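Local structure of nodulation fucosyltransferase NodZ (Bradyrhizobium sp., 2HLH) at residues F58-D63 with K149-I154; I38-S43 with S51-A56; P298-F303 with T312-P317; G168-G173 with L211-P216. The protein belongs to the NodZ family of bacterial nodulation fucosyltransferases, which have a GT-B type architecture with two Rossmann-like halves. All blocks are in the same frame, centred on the assembly; numbering follows the deposited sequence. Where two conformers were deposited one is given.

Contact 2 lies at the end of strand 35-39 of the first sheet; contact 1 adjoins it and reaches the start of helix 152-166, while contacts 3 and 4 meet at the second sheet, their centres about 15 Å apart. Contact 2 is the buried one, combining an amide fully engaged with backbone groups and an aromatic cluster. Contact 1 shares that cluster through Phe58 but opens at its other end onto charged groups and a phosphate. Contact 3, a surface hairpin, relies on regular antiparallel bonding; contact 4, between a loop and a strand, is partly buried, and its two direct hydrogen bonds both use one serine. Contacts 2 and 4 lie on opposite sides of the chain's centre.

Contact 1: residues F58-D63 with K149-I154; sequences FEPVED and KLRSEI. With PO4 (phosphate ion), chain C.
Glu59 N donates a nearly straight hydrogen bond to Lys149 O (2.8 Å, 173° at the hydrogen), the direct backbone link where Phe58 and Leu150 form a single bridge. A water extends this pairing, donating to Glu59 O and accepting from Lys149 N. Apolar contact comes from the Phe58 ring, whose CE1 lies 3.4 Å from Leu150 CD2, while Lys149 O sits at the ring edge.

The polar side chains gather round a phosphate ion, probably from the crystallisation liquor. Arg151 bends at its second torsion (chi2 -81°), which lays one face of the guanidinium over Glu59 CA and presents its edge to the ion; NH1 donates to phosphate O4 at 2.7 Å. Ser152 N binds phosphate O3 at 2.9 Å, at the start of a helix for which Arg151 is the N-cap residue, a place that would favour an anion. Glu59 OE2 approaches the same phosphate O3 to 2.5 Å. Glu59 OE2 also forms a salt bridge with Arg155, whereas OE1 lies alongside the aliphatic part of Lys149, 3.4 Å from its CD.

Arg151 NE bonds to Pro55 O, tying the beginning of helix 152-166 to helix 54-57, and Phe58 and Leu150 both pack on Tyr272 of helix 258-274.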
loop_
_atom_site.group_PDB
_atom_site.type_symbol
_atom_site.label_atom_id
_atom_site.label_comp_id
_atom_site.label_asym_id
_atom_site.label_seq_id
_atom_site.Cartn_x
_atom_site.Cartn_y
_atom_site.Cartn_z
ATOM N N PHE A 58 -9.918 3.091 -7.309
ATOM C CA PHE A 58 -9.842 4.517 -7.082
ATOM C C PHE A 58 -10.528 5.345 -8.156
ATOM O O PHE A 58 -10.672 4.913 -9.297
ATOM C CB PHE A 58 -8.369 4.940 -6.989
ATOM C CG PHE A 58 -7.663 4.342 -5.800
ATOM C CD1 PHE A 58 -7.705 4.965 -4.541
ATOM C CD2 PHE A 58 -6.991 3.138 -5.935
ATOM C CE1 PHE A 58 -7.082 4.358 -3.431
ATOM C CE2 PHE A 58 -6.352 2.550 -4.852
ATOM C CZ PHE A 58 -6.423 3.171 -3.598
ATOM N N GLU A 59 -10.962 6.543 -7.770
ATOM C CA GLU A 59 -11.631 7.462 -8.685
ATOM C C GLU A 59 -10.606 8.065 -9.667
ATOM O O GLU A 59 -9.420 8.070 -9.386
ATOM C CB GLU A 59 -12.357 8.548 -7.902
ATOM C CG GLU A 59 -13.488 8.013 -7.028
ATOM C CD GLU A 59 -14.320 9.083 -6.339
ATOM O OE1 GLU A 59 -13.854 10.261 -6.305
ATOM O OE2 GLU A 59 -15.433 8.714 -5.837
ATOM N N PRO A 60 -11.069 8.587 -10.806
ATOM C CA PRO A 60 -10.146 9.231 -11.744
ATOM C C PRO A 60 -9.354 10.351 -11.131
ATOM O O PRO A 60 -9.879 11.123 -10.327
ATOM C CB PRO A 60 -11.082 9.825 -12.780
ATOM C CG PRO A 60 -12.284 8.940 -12.725
ATOM C CD PRO A 60 -12.459 8.679 -11.294
ATOM N N VAL A 61 -8.085 10.422 -11.485
ATOM C CA VAL A 61 -7.221 11.481 -10.991
ATOM C C VAL A 61 -6.307 11.951 -12.135
ATOM O O VAL A 61 -5.690 11.124 -12.798
ATOM C CB VAL A 61 -6.450 11.014 -9.752
ATOM C CG1 VAL A 61 -5.692 9.725 -9.954
ATOM C CG2 VAL A 61 -5.510 12.115 -9.210
ATOM N N GLU A 62 -6.223 13.261 -12.338
ATOM C CA GLU A 62 -5.418 13.809 -13.431
ATOM C C GLU A 62 -4.270 14.687 -12.949
ATOM O O GLU A 62 -3.441 15.095 -13.759
ATOM C CB GLU A 62 -6.298 14.609 -14.370
ATOM C CG GLU A 62 -7.400 13.769 -15.033
ATOM C CD GLU A 62 -8.651 13.621 -14.156
ATOM O OE1 GLU A 62 -9.070 14.621 -13.547
ATOM O OE2 GLU A 62 -9.235 12.505 -14.111
ATOM N N ASP A 63 -4.222 14.958 -11.654
ATOM C CA ASP A 63 -3.134 15.702 -11.053
ATOM C C ASP A 63 -2.988 15.254 -9.622
ATOM O O ASP A 63 -3.983 15.179 -8.901
ATOM C CB ASP A 63 -3.437 17.204 -11.095
ATOM C CG ASP A 63 -2.297 18.072 -10.527
ATOM O OD1 ASP A 63 -2.273 18.312 -9.313
ATOM O OD2 ASP A 63 -1.462 18.583 -11.322
ATOM N N LYS A 149 -8.529 9.011 -4.283
ATOM C CA LYS A 149 -9.774 8.843 -3.559
ATOM C C LYS A 149 -10.348 7.454 -3.898
ATOM O O LYS A 149 -10.545 7.120 -5.074
ATOM C CB LYS A 149 -10.740 9.944 -3.952
ATOM C CG LYS A 149 -11.959 10.017 -3.163
ATOM C CD LYS A 149 -12.696 11.392 -3.316
ATOM C CE LYS A 149 -13.837 11.517 -2.311
ATOM N NZ LYS A 149 -14.387 12.917 -2.270
ATOM N N LEU A 150 -10.613 6.660 -2.857
ATOM C CA LEU A 150 -11.219 5.348 -3.046
ATOM C C LEU A 150 -12.542 5.520 -3.741
ATOM O O LEU A 150 -13.274 6.498 -3.502
ATOM C CB LEU A 150 -11.481 4.690 -1.682
ATOM C CG LEU A 150 -10.217 4.150 -0.994
ATOM C CD1 LEU A 150 -10.520 3.826 0.456
ATOM C CD2 LEU A 150 -9.683 2.975 -1.751
ATOM N N ARG A 151 -12.913 4.519 -4.524
ATOM C CA ARG A 151 -14.259 4.466 -5.078
ATOM C C ARG A 151 -15.293 4.506 -3.966
ATOM O O ARG A 151 -15.116 3.912 -2.886
ATOM C CB ARG A 151 -14.450 3.200 -5.940
ATOM C CG ARG A 151 -13.682 3.206 -7.219
ATOM C CD ARG A 151 -14.363 4.001 -8.279
ATOM N NE ARG A 151 -13.626 4.056 -9.523
ATOM C CZ ARG A 151 -13.946 4.833 -10.560
ATOM N NH1 ARG A 151 -15.005 5.682 -10.520
ATOM N NH2 ARG A 151 -13.220 4.785 -11.635
ATOM N N SER A 152 -16.428 5.163 -4.266
ATOM C CA SER A 152 -17.487 5.387 -3.272
ATOM C C SER A 152 -17.987 4.133 -2.592
ATOM O O SER A 152 -18.306 4.170 -1.429
ATOM C CB SER A 152 -18.680 6.134 -3.884
ATOM O OG SER A 152 -19.319 5.375 -4.885
ATOM N N GLU A 153 -18.079 3.024 -3.314
ATOM C CA GLU A 153 -18.547 1.768 -2.715
ATOM C C GLU A 153 -17.612 1.295 -1.589
ATOM O O GLU A 153 -18.033 0.758 -0.559
ATOM C CB GLU A 153 -18.698 0.714 -3.847
ATOM C CG GLU A 153 -19.121 -0.687 -3.370
ATOM N N ILE A 154 -16.321 1.515 -1.781
ATOM C CA ILE A 154 -15.325 1.176 -0.758
ATOM C C ILE A 154 -15.366 2.190 0.394
ATOM O O ILE A 154 -15.365 1.797 1.558
ATOM C CB ILE A 154 -13.883 1.066 -1.361
ATOM C CG1 ILE A 154 -13.900 0.191 -2.633
ATOM C CG2 ILE A 154 -12.933 0.553 -0.321
ATOM C CD1 ILE A 154 -12.609 0.098 -3.379
HETATM P P PO4 C . -17.635 6.561 -7.734
HETATM O O1 PO4 C . -18.812 5.764 -7.249
HETATM O O2 PO4 C . -18.062 7.990 -7.902
HETATM O O3 PO4 C . -16.478 6.657 -6.694
HETATM O O4 PO4 C . -17.195 5.995 -9.030
HETATM O O HOH W 1 -8.452 9.298 -7.057
#

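Contact 2: residues I38-S43 with S51-A56; sequences IDWRGS and SNAFPA
Asn52 carries CG anti to its own backbone N (chi1 -166°), which swings its amide across to Ile38 and Trp40; Phe54, with CG likewise anti (chi1 -178°), brings its ring up against both. Asn52 ND2 donates to Ile38 O at 2.9 Å, in the carbonyl plane, and also serves Asp72 O. Its OD1 accepts from Trp40 N at 2.9 Å and, on the opposite face of the amide, from Phe54 N at 3.3 Å, a capping bond for the following helix.

The edge of Phe54 meets the face of Trp40 in a T-shaped stack, centroids 5.1 Å apart and planes at 70°. Ile38 CD1 lies over a face of Phe54, 4.1 Å from the centroid, in a CH-pi contact. Trp40 to Ser43 make a type II turn, where Ser43 CB presses on Ala53 CB at 3.5 Å and a water bridges Gly42 N and Ser51 O. Arg41 grips Asp39 side-on, one nitrogen to each carboxylate oxygen; Arg41 NH1 donates to Asn76, and Asp39 also pairs with Arg10.

With both ends of the buried Asn52 amide bonded, its rotation is fixed, and the end of strand 35-39 is locked to the entry of helix 54-57.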
loop_
_atom_site.group_PDB
_atom_site.type_symbol
_atom_site.label_atom_id
_atom_site.label_comp_id
_atom_site.label_asym_id
_atom_site.label_seq_id
_atom_site.Cartn_x
_atom_site.Cartn_y
_atom_site.Cartn_z
ATOM N N ILE A 38 -0.043 5.732 -13.857
ATOM C CA ILE A 38 -0.303 4.651 -12.918
ATOM C C ILE A 38 -0.786 3.468 -13.751
ATOM O O ILE A 38 -1.859 3.499 -14.346
ATOM C CB ILE A 38 -1.342 5.012 -11.865
ATOM C CG1 ILE A 38 -1.008 6.394 -11.263
ATOM C CG2 ILE A 38 -1.431 3.852 -10.851
ATOM C CD1 ILE A 38 -1.986 6.934 -10.208
ATOM N N ASP A 39 0.052 2.443 -13.799
ATOM C CA ASP A 39 -0.166 1.247 -14.627
ATOM C C ASP A 39 -0.278 0.004 -13.794
ATOM O O ASP A 39 0.716 -0.664 -13.486
ATOM C CB ASP A 39 0.974 1.100 -15.644
ATOM C CG ASP A 39 0.769 -0.082 -16.562
ATOM O OD1 ASP A 39 -0.308 -0.757 -16.508
ATOM O OD2 ASP A 39 1.700 -0.327 -17.345
ATOM N N TRP A 40 -1.511 -0.339 -13.420
ATOM C CA TRP A 40 -1.756 -1.509 -12.626
ATOM C C TRP A 40 -2.388 -2.617 -13.462
ATOM O O TRP A 40 -3.144 -3.421 -12.951
ATOM C CB TRP A 40 -2.624 -1.171 -11.412
ATOM C CG TRP A 40 -1.961 -0.283 -10.359
ATOM C CD1 TRP A 40 -0.687 0.194 -10.322
ATOM C CD2 TRP A 40 -2.587 0.145 -9.146
ATOM N NE1 TRP A 40 -0.493 0.937 -9.151
ATOM C CE2 TRP A 40 -1.650 0.906 -8.421
ATOM C CE3 TRP A 40 -3.873 -0.034 -8.619
ATOM C CZ2 TRP A 40 -1.977 1.539 -7.221
ATOM C CZ3 TRP A 40 -4.179 0.555 -7.408
ATOM C CH2 TRP A 40 -3.242 1.323 -6.724
ATOM N N ARG A 41 -2.035 -2.684 -14.756
ATOM C CA ARG A 41 -2.431 -3.816 -15.549
ATOM C C ARG A 41 -1.764 -5.035 -14.955
ATOM O O ARG A 41 -0.581 -4.995 -14.587
ATOM C CB ARG A 41 -1.992 -3.643 -17.008
ATOM C CG ARG A 41 -2.776 -2.562 -17.758
ATOM C CD ARG A 41 -2.280 -2.348 -19.180
ATOM N NE ARG A 41 -0.947 -1.793 -19.145
ATOM C CZ ARG A 41 -0.243 -1.459 -20.212
ATOM N NH1 ARG A 41 -0.755 -1.647 -21.426
ATOM N NH2 ARG A 41 0.995 -0.976 -20.050
ATOM N N GLY A 42 -2.506 -6.121 -14.889
ATOM C CA GLY A 42 -1.993 -7.400 -14.408
ATOM C C GLY A 42 -2.034 -7.537 -12.911
ATOM O O GLY A 42 -1.442 -8.452 -12.357
ATOM N N SER A 43 -2.744 -6.636 -12.249
ATOM C CA SER A 43 -2.974 -6.736 -10.800
ATOM C C SER A 43 -3.417 -8.087 -10.324
ATOM O O SER A 43 -4.287 -8.776 -10.930
ATOM C CB SER A 43 -4.012 -5.691 -10.325
ATOM O OG SER A 43 -4.353 -5.889 -8.951
ATOM N N SER A 51 -6.370 -4.928 -18.346
ATOM C CA SER A 51 -7.202 -3.923 -17.730
ATOM C C SER A 51 -6.404 -3.211 -16.637
ATOM O O SER A 51 -5.839 -3.844 -15.750
ATOM C CB SER A 51 -8.479 -4.606 -17.204
ATOM O OG SER A 51 -9.263 -3.706 -16.487
ATOM N N ASN A 52 -6.316 -1.880 -16.702
ATOM C CA ASN A 52 -5.651 -1.129 -15.638
ATOM C C ASN A 52 -6.510 -1.213 -14.390
ATOM O O ASN A 52 -7.672 -0.764 -14.366
ATOM C CB ASN A 52 -5.436 0.318 -16.090
ATOM C CG ASN A 52 -4.473 1.077 -15.230
ATOM O OD1 ASN A 52 -4.144 0.676 -14.113
ATOM N ND2 ASN A 52 -4.017 2.209 -15.744
ATOM N N ALA A 53 -5.965 -1.824 -13.358
ATOM C CA ALA A 53 -6.743 -2.024 -12.136
ATOM C C ALA A 53 -6.987 -0.735 -11.341
ATOM O O ALA A 53 -7.823 -0.734 -10.440
ATOM C CB ALA A 53 -5.980 -2.990 -11.229
ATOM N N PHE A 54 -6.226 0.330 -11.584
ATOM C CA PHE A 54 -6.336 1.508 -10.715
ATOM C C PHE A 54 -7.769 2.037 -10.632
ATOM O O PHE A 54 -8.285 2.233 -9.522
ATOM C CB PHE A 54 -5.315 2.604 -11.060
ATOM C CG PHE A 54 -5.379 3.818 -10.155
ATOM C CD1 PHE A 54 -4.662 3.884 -8.988
ATOM C CD2 PHE A 54 -6.166 4.913 -10.483
ATOM C CE1 PHE A 54 -4.720 5.021 -8.196
ATOM C CE2 PHE A 54 -6.237 6.020 -9.658
ATOM C CZ PHE A 54 -5.506 6.067 -8.517
ATOM N N PRO A 55 -8.441 2.257 -11.787
ATOM C CA PRO A 55 -9.823 2.720 -11.712
ATOM C C PRO A 55 -10.875 1.791 -11.114
ATOM O O PRO A 55 -11.980 2.235 -10.847
ATOM C CB PRO A 55 -10.184 3.000 -13.175
ATOM C CG PRO A 55 -8.931 3.208 -13.853
ATOM C CD PRO A 55 -7.975 2.252 -13.198
ATOM N N ALA A 56 -10.546 0.524 -10.921
ATOM C CA ALA A 56 -11.442 -0.424 -10.283
ATOM C C ALA A 56 -11.588 -0.123 -8.788
ATOM O O ALA A 56 -12.584 -0.492 -8.161
ATOM C CB ALA A 56 -10.875 -1.790 -10.452
HETATM O O HOH W 2 -5.273 -6.274 -14.764
#

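Contact 3: residues P298-F303 with T312-P317; sequences PRIIEF and TMIDNP
The side chains of Arg299 and Asp315 lie side by side, guanidinium and carboxylate planes 31° apart, yet the charged atoms do not meet: Asp315 OD1 lies instead beside the aliphatic Arg299 CG, at 3.7 Å. The guanidinium makes a cation-pi contact with the Tyr213 ring, and its NH2 donates to Ser212 O. The Glu302 carboxylate is touched by Ile314 CD1, 3.4 Å from OE2, which is salt-bridged to Arg282. The Asn316 amide turns back to Val297 O, leaving CB to pack on Ile300 CD1.

Strands 299-303 and 311-315 form a beta hairpin, the latter an antiparallel edge strand of the sheet that also holds strand 279-283. Ile300 and Ile314 are a hydrogen-bonded pair, Ile314 N reaching Ile300 O at 2.7 Å and Ile300 N reaching Ile314 O at 2.9 Å. Glu302 and Thr312 pair likewise, and beyond the strands Asn316 N donates to Pro298 O at 2.7 Å.

On the face of Arg299 and Ile301, Met313 CG touches Ile301 CG1, though Met313 has two conformers; Ile301 also packs on helix 194-210. On the other face, Ile300 and Ile314 both rest against Arg294 of helix 291-296.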
loop_
_atom_site.group_PDB
_atom_site.type_symbol
_atom_site.label_atom_id
_atom_site.label_comp_id
_atom_site.label_asym_id
_atom_site.label_seq_id
_atom_site.Cartn_x
_atom_site.Cartn_y
_atom_site.Cartn_z
ATOM N N PRO A 298 -1.286 7.251 16.410
ATOM C CA PRO A 298 -0.446 7.763 17.477
ATOM C C PRO A 298 0.585 6.795 18.100
ATOM O O PRO A 298 1.619 7.229 18.509
ATOM C CB PRO A 298 -1.458 8.155 18.562
ATOM C CG PRO A 298 -2.746 8.324 17.866
ATOM C CD PRO A 298 -2.724 7.453 16.682
ATOM N N ARG A 299 0.261 5.511 18.166
ATOM C CA ARG A 299 1.086 4.521 18.826
ATOM C C ARG A 299 1.156 3.243 17.995
ATOM O O ARG A 299 0.152 2.727 17.559
ATOM C CB ARG A 299 0.548 4.239 20.231
ATOM C CG ARG A 299 0.815 5.441 21.165
ATOM C CD ARG A 299 0.588 5.165 22.676
ATOM N NE ARG A 299 -0.814 5.016 22.965
ATOM C CZ ARG A 299 -1.373 5.135 24.165
ATOM N NH1 ARG A 299 -0.654 5.321 25.249
ATOM N NH2 ARG A 299 -2.678 4.969 24.266
ATOM N N ILE A 300 2.382 2.774 17.752
ATOM C CA ILE A 300 2.622 1.544 17.036
ATOM C C ILE A 300 3.342 0.578 17.949
ATOM O O ILE A 300 4.302 0.956 18.581
ATOM C CB ILE A 300 3.447 1.821 15.747
ATOM C CG1 ILE A 300 2.656 2.731 14.793
ATOM C CG2 ILE A 300 3.763 0.554 15.038
ATOM C CD1 ILE A 300 3.011 4.230 14.870
ATOM N N ILE A 301 2.852 -0.653 18.027
ATOM C CA ILE A 301 3.527 -1.732 18.750
ATOM C C ILE A 301 3.982 -2.772 17.705
ATOM O O ILE A 301 3.165 -3.254 16.887
ATOM C CB ILE A 301 2.585 -2.360 19.806
ATOM C CG1 ILE A 301 2.379 -1.354 20.949
ATOM C CG2 ILE A 301 3.141 -3.707 20.368
ATOM C CD1 ILE A 301 1.343 -1.744 21.983
ATOM N N GLU A 302 5.281 -3.088 17.754
ATOM C CA GLU A 302 6.019 -3.959 16.794
ATOM C C GLU A 302 6.733 -5.028 17.658
ATOM O O GLU A 302 7.187 -4.728 18.779
ATOM C CB GLU A 302 6.955 -3.092 15.951
ATOM C CG GLU A 302 6.363 -2.102 14.933
ATOM C CD GLU A 302 7.341 -1.296 14.071
ATOM O OE1 GLU A 302 8.599 -1.401 14.158
ATOM O OE2 GLU A 302 6.871 -0.449 13.251
ATOM N N PHE A 303 6.780 -6.287 17.190
ATOM C CA PHE A 303 7.764 -7.233 17.704
ATOM C C PHE A 303 9.069 -6.897 16.997
ATOM O O PHE A 303 9.047 -6.501 15.829
ATOM N N THR A 312 8.116 -3.594 21.294
ATOM C CA THR A 312 8.466 -2.209 21.479
ATOM C C THR A 312 7.342 -1.319 20.975
ATOM O O THR A 312 6.431 -1.786 20.263
ATOM C CB THR A 312 9.753 -1.854 20.794
ATOM O OG1 THR A 312 10.154 -0.542 21.229
ATOM C CG2 THR A 312 9.617 -1.892 19.302
ATOM N N MET A 313 7.403 -0.045 21.340
ATOM C CA MET A 313 6.304 0.850 21.028
ATOM C C MET A 313 6.885 2.121 20.488
ATOM O O MET A 313 7.873 2.615 21.004
ATOM C CB MET A 313 5.489 1.057 22.314
ATOM C CG MET A 313 4.050 1.512 22.147
ATOM S SD MET A 313 3.962 3.294 22.052
ATOM C CE MET A 313 4.210 3.763 23.763
ATOM N N ILE A 314 6.316 2.600 19.393
ATOM C CA ILE A 314 6.718 3.832 18.777
ATOM C C ILE A 314 5.607 4.870 18.937
ATOM O O ILE A 314 4.449 4.603 18.559
ATOM C CB ILE A 314 6.964 3.657 17.270
ATOM C CG1 ILE A 314 7.939 2.515 16.994
ATOM C CG2 ILE A 314 7.484 4.941 16.692
ATOM C CD1 ILE A 314 7.558 1.706 15.803
ATOM N N ASP A 315 5.991 6.033 19.471
ATOM C CA ASP A 315 5.111 7.171 19.705
ATOM C C ASP A 315 5.164 8.033 18.439
ATOM O O ASP A 315 6.245 8.381 17.982
ATOM C CB ASP A 315 5.578 7.988 20.937
ATOM C CG ASP A 315 5.214 7.320 22.266
ATOM O OD1 ASP A 315 4.084 6.802 22.391
ATOM O OD2 ASP A 315 6.039 7.309 23.199
ATOM N N ASN A 316 4.002 8.340 17.857
ATOM C CA ASN A 316 3.933 9.050 16.560
ATOM C C ASN A 316 3.019 10.253 16.530
ATOM O O ASN A 316 1.857 10.143 16.148
ATOM C CB ASN A 316 3.463 8.083 15.501
ATOM C CG ASN A 316 3.270 8.725 14.116
ATOM O OD1 ASN A 316 4.028 9.574 13.709
ATOM N ND2 ASN A 316 2.268 8.243 13.375
ATOM N N PRO A 317 3.520 11.425 16.883
ATOM C CA PRO A 317 4.851 11.703 17.434
ATOM C C PRO A 317 4.820 11.881 18.949
ATOM O O PRO A 317 4.757 12.996 19.428
ATOM C CB PRO A 317 5.258 12.998 16.734
ATOM C CG PRO A 317 3.967 13.668 16.409
ATOM C CD PRO A 317 2.967 12.564 16.216
#

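Contact 4: residues G168-G173 with L211-P216; sequences GHSIIG and LSYPKP
Ser170 and Lys215 meet where a beta-alpha-beta crossover of the second, Rossmann-like sheet closes: strand 170-176 leads through helix 194-210 to the adjacent parallel strand 217-223, and residues 211-216 are the loop that returns the chain beside the start of the first strand. Ser170 fastens this loop with two groups. Its backbone N donates to Pro216 O at 2.9 Å, from a position 43° above the carbonyl plane, and its OG, anti to the carbonyl carbon (chi1 -61°), accepts from Lys215 N at 3.1 Å. A water 2.6 Å from Ser170 OG also receives a weak bond from Lys215 NZ.

Tyr213 adds the apolar part. Its CB rests on Ser170 CB at 3.6 Å, and its side chain crosses that of Ile172 at about a right angle, with OH 3.6 Å from Ile172 CG1. That hydroxyl is bonded to Ala208 O of helix 194-210 and to Thr279 OG1, holding the ring's outer end.

At the exposed end, Pro216 O lies at the edge of the His169 ring, near its plane. Lys215 folds over Gly168 and His169 through a bend at its third torsion (chi3 -75°), placing CE 3.2 Å from His169 O.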
loop_
_atom_site.group_PDB
_atom_site.type_symbol
_atom_site.label_atom_id
_atom_site.label_comp_id
_atom_site.label_asym_id
_atom_site.label_seq_id
_atom_site.Cartn_x
_atom_site.Cartn_y
_atom_site.Cartn_z
ATOM N N GLY A 168 -16.809 7.095 18.919
ATOM C CA GLY A 168 -16.949 7.072 20.348
ATOM C C GLY A 168 -16.018 6.136 21.120
ATOM O O GLY A 168 -16.196 5.958 22.327
ATOM N N HIS A 169 -15.031 5.546 20.446
ATOM C CA HIS A 169 -14.192 4.514 21.024
ATOM C C HIS A 169 -12.748 4.731 20.636
ATOM O O HIS A 169 -12.433 5.436 19.653
ATOM C CB HIS A 169 -14.624 3.105 20.540
ATOM C CG HIS A 169 -15.985 2.716 21.028
ATOM N ND1 HIS A 169 -17.113 2.829 20.253
ATOM C CD2 HIS A 169 -16.403 2.237 22.220
ATOM C CE1 HIS A 169 -18.180 2.512 20.971
ATOM N NE2 HIS A 169 -17.779 2.137 22.163
ATOM N N SER A 170 -11.875 4.082 21.410
ATOM C CA SER A 170 -10.463 4.032 21.083
ATOM C C SER A 170 -10.175 2.605 20.620
ATOM O O SER A 170 -10.360 1.629 21.363
ATOM C CB SER A 170 -9.591 4.431 22.290
ATOM O OG SER A 170 -9.830 5.763 22.757
ATOM N N ILE A 171 -9.750 2.478 19.374
ATOM C CA ILE A 171 -9.615 1.168 18.760
ATOM C C ILE A 171 -8.135 0.807 18.709
ATOM O O ILE A 171 -7.259 1.601 18.287
ATOM C CB ILE A 171 -10.213 1.179 17.328
ATOM C CG1 ILE A 171 -11.667 1.676 17.374
ATOM C CG2 ILE A 171 -10.076 -0.164 16.640
ATOM C CD1 ILE A 171 -12.584 0.853 18.181
ATOM N N ILE A 172 -7.867 -0.414 19.131
ATOM C CA ILE A 172 -6.565 -1.057 18.952
ATOM C C ILE A 172 -6.699 -1.959 17.743
ATOM O O ILE A 172 -7.473 -2.926 17.740
ATOM C CB ILE A 172 -6.182 -1.893 20.200
ATOM C CG1 ILE A 172 -6.105 -0.986 21.423
ATOM C CG2 ILE A 172 -4.916 -2.702 19.948
ATOM C CD1 ILE A 172 -6.129 -1.707 22.740
ATOM N N GLY A 173 -5.964 -1.589 16.689
ATOM C CA GLY A 173 -5.866 -2.346 15.462
ATOM C C GLY A 173 -4.770 -3.378 15.558
ATOM O O GLY A 173 -3.730 -3.134 16.121
ATOM N N LEU A 211 -2.304 0.207 28.127
ATOM C CA LEU A 211 -2.081 1.636 27.921
ATOM C C LEU A 211 -3.364 2.419 28.196
ATOM O O LEU A 211 -4.444 1.847 28.234
ATOM C CB LEU A 211 -1.664 1.897 26.477
ATOM C CG LEU A 211 -0.385 1.187 26.041
ATOM C CD1 LEU A 211 -0.146 1.391 24.578
ATOM C CD2 LEU A 211 0.786 1.718 26.834
ATOM N N SER A 212 -3.256 3.735 28.344
ATOM C CA SER A 212 -4.432 4.512 28.661
ATOM C C SER A 212 -5.004 5.134 27.363
ATOM O O SER A 212 -4.266 5.496 26.435
ATOM C CB SER A 212 -4.138 5.513 29.793
ATOM O OG SER A 212 -4.322 6.837 29.354
ATOM N N TYR A 213 -6.333 5.157 27.287
ATOM C CA TYR A 213 -7.067 5.662 26.136
ATOM C C TYR A 213 -8.160 6.600 26.600
ATOM O O TYR A 213 -8.634 6.459 27.720
ATOM C CB TYR A 213 -7.689 4.517 25.348
ATOM C CG TYR A 213 -6.655 3.582 24.766
ATOM C CD1 TYR A 213 -6.085 3.820 23.520
ATOM C CD2 TYR A 213 -6.207 2.484 25.498
ATOM C CE1 TYR A 213 -5.114 2.967 23.002
ATOM C CE2 TYR A 213 -5.231 1.620 24.989
ATOM C CZ TYR A 213 -4.685 1.857 23.742
ATOM O OH TYR A 213 -3.662 1.023 23.237
ATOM N N PRO A 214 -8.546 7.563 25.766
ATOM C CA PRO A 214 -9.575 8.527 26.162
ATOM C C PRO A 214 -11.000 7.995 26.083
ATOM O O PRO A 214 -11.883 8.536 26.731
ATOM C CB PRO A 214 -9.366 9.671 25.181
ATOM C CG PRO A 214 -8.805 9.030 23.998
ATOM C CD PRO A 214 -7.953 7.919 24.477
ATOM N N LYS A 215 -11.214 6.937 25.304
ATOM C CA LYS A 215 -12.557 6.400 25.078
ATOM C C LYS A 215 -12.561 4.882 25.267
ATOM O O LYS A 215 -11.493 4.242 25.307
ATOM C CB LYS A 215 -13.043 6.782 23.670
ATOM C CG LYS A 215 -13.124 8.277 23.417
ATOM C CD LYS A 215 -13.489 8.576 21.940
ATOM C CE LYS A 215 -12.323 8.345 20.932
ATOM N NZ LYS A 215 -11.296 9.429 20.859
ATOM N N PRO A 216 -13.747 4.290 25.420
ATOM C CA PRO A 216 -13.775 2.841 25.625
ATOM C C PRO A 216 -13.123 2.067 24.479
ATOM O O PRO A 216 -13.275 2.440 23.299
ATOM C CB PRO A 216 -15.267 2.519 25.752
ATOM C CG PRO A 216 -15.888 3.806 26.111
ATOM C CD PRO A 216 -15.093 4.881 25.475
HETATM O O HOH W 3 -8.650 7.373 21.039
#